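Side-chain contact in SusD homolog (PDB 3IV0), which is of unknown function but, as a SusD-family protein of the outer membrane, probably binds sugars at the cell surface for uptake: residues Leu44-Ser47 against Gly48-Cys52. Residues are numbered along the deposited sequence; the frame is centred on the assembly and turned at random.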
loop_
_atom_site.group_PDB
_atom_site.type_symbol
_atom_site.label_atom_id
_atom_site.label_comp_id
_atom_site.label_asym_id
_atom_site.label_seq_id
_atom_site.Cartn_x
_atom_site.Cartn_y
_atom_site.Cartn_z
ATOM N N LEU A 44 5.862 1.829 -5.044
ATOM C CA LEU A 44 4.458 1.667 -4.641
ATOM C C LEU A 44 3.510 2.091 -5.734
ATOM O O LEU A 44 2.516 1.373 -5.996
ATOM C CB LEU A 44 4.190 2.389 -3.319
ATOM C CG LEU A 44 2.821 2.170 -2.690
ATOM C CD1 LEU A 44 2.435 0.692 -2.628
ATOM C CD2 LEU A 44 2.889 2.756 -1.292
ATOM N N THR A 45 3.746 3.200 -6.408
ATOM C CA THR A 45 2.768 3.630 -7.382
ATOM C C THR A 45 2.874 2.824 -8.677
ATOM O O THR A 45 1.844 2.500 -9.284
ATOM C CB THR A 45 2.804 5.166 -7.593
ATOM O OG1 THR A 45 1.617 5.569 -8.287
ATOM C CG2 THR A 45 3.957 5.626 -8.423
ATOM N N TYR A 46 4.077 2.452 -9.111
ATOM C CA TYR A 46 4.187 1.638 -10.320
ATOM C C TYR A 46 3.511 0.304 -10.075
ATOM O O TYR A 46 2.784 -0.194 -10.950
ATOM C CB TYR A 46 5.639 1.391 -10.734
ATOM C CG TYR A 46 6.343 2.466 -11.507
ATOM C CD1 TYR A 46 6.110 3.799 -11.306
ATOM C CD2 TYR A 46 7.303 2.092 -12.435
ATOM C CE1 TYR A 46 6.845 4.756 -12.002
ATOM C CE2 TYR A 46 7.996 3.001 -13.147
ATOM C CZ TYR A 46 7.767 4.337 -12.923
ATOM O OH TYR A 46 8.561 5.250 -13.639
ATOM N N SER A 47 3.826 -0.306 -8.940
ATOM C CA SER A 47 3.378 -1.665 -8.666
ATOM C C SER A 47 1.936 -1.796 -8.209
ATOM O O SER A 47 1.302 -2.847 -8.416
ATOM C CB SER A 47 4.283 -2.326 -7.609
ATOM O OG SER A 47 4.082 -1.768 -6.313
ATOM N N GLY A 48 1.408 -0.766 -7.574
ATOM C CA GLY A 48 0.075 -0.807 -6.984
ATOM C C GLY A 48 -0.978 0.013 -7.694
ATOM O O GLY A 48 -2.145 -0.393 -7.710
ATOM N N ASP A 49 -0.624 1.168 -8.241
ATOM C CA ASP A 49 -1.616 1.981 -8.965
ATOM C C ASP A 49 -1.630 1.684 -10.470
ATOM O O ASP A 49 -2.695 1.591 -11.070
ATOM C CB ASP A 49 -1.307 3.447 -8.770
ATOM C CG ASP A 49 -1.408 3.871 -7.360
ATOM O OD1 ASP A 49 -2.474 3.649 -6.760
ATOM O OD2 ASP A 49 -0.433 4.479 -6.852
HETATM N N MSE A 50 -0.472 1.599 -11.094
HETATM C CA MSE A 50 -0.356 1.691 -12.555
HETATM C C MSE A 50 -0.472 0.347 -13.268
HETATM O O MSE A 50 -0.966 0.269 -14.406
HETATM C CB MSE A 50 0.972 2.372 -12.888
HETATM C CG MSE A 50 1.053 3.848 -12.422
HETATM SE SE MSE A 50 2.762 4.581 -12.755
HETATM C CE MSE A 50 2.637 4.835 -14.657
ATOM N N ARG A 51 -0.018 -0.716 -12.643
ATOM C CA ARG A 51 0.073 -2.004 -13.290
ATOM C C ARG A 51 -1.313 -2.558 -13.560
ATOM O O ARG A 51 -2.166 -2.618 -12.670
ATOM C CB ARG A 51 0.848 -2.973 -12.421
ATOM C CG ARG A 51 1.206 -4.236 -13.140
ATOM C CD ARG A 51 2.145 -5.084 -12.313
ATOM N NE ARG A 51 2.480 -6.338 -12.980
ATOM C CZ ARG A 51 3.258 -7.259 -12.460
ATOM N NH1 ARG A 51 3.766 -7.098 -11.247
ATOM N NH2 ARG A 51 3.499 -8.365 -13.102
ATOM N N CYS A 52 -1.567 -2.942 -14.819
ATOM C CA CYS A 52 -2.879 -3.422 -15.281
ATOM C C CYS A 52 -3.988 -2.393 -15.128
ATOM O O CYS A 52 -5.158 -2.761 -15.153
ATOM C CB CYS A 52 -3.276 -4.751 -14.622
ATOM S SG CYS A 52 -2.114 -6.089 -14.970
HETATM O O HOH W 1 2.994 -5.133 -8.978
#
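Thr-45 turns its hydroxyl trans to its own backbone N (chi1 -165°), while Asp-49, one turn on, folds its carboxylate back beside its N (chi1 -63°); the two side chains then meet at roughly a right angle. OG1 of Thr-45 donates to OD2 of Asp-49 at 2.7 Å, on the anti lone pair, and the other carboxylate oxygen, OD1, takes the backbone N-H of Gly-427. Next along the helix, the side chain of Met-50, a selenomethionine here, runs beside that of Tyr-46, in the same direction, and its SE lies 3.7 Å from Tyr-46 CD1. This Met-aromatic contact is oblique, 4.5 Å from Met-50 SE to the centre of the Tyr-46 ring; Leu-68 of helix 63-69 touches both side chains, and the tyrosine hydroxyl is bonded to Asn-281.

In the backbone, the last turn of helix 43-50 widens. Gly-48 N still bonds to Leu-44 O at 2.9 Å, but Thr-45 O accepts two donors, Asp-49 N at 3.0 Å and Met-50 N at 3.1 Å, the second a pi-type bond. A weak one from Arg-51 N to Tyr-46 O follows as the helix ends. From there Arg-51 stretches out, and a water links its NH1 to Ser-47 O; NH2 reaches Asn-71 and Thr-460. With both oxygens engaged, the buried Asp-49 carboxylate has its rotation fixed, and these donors would probably help it stay ionised.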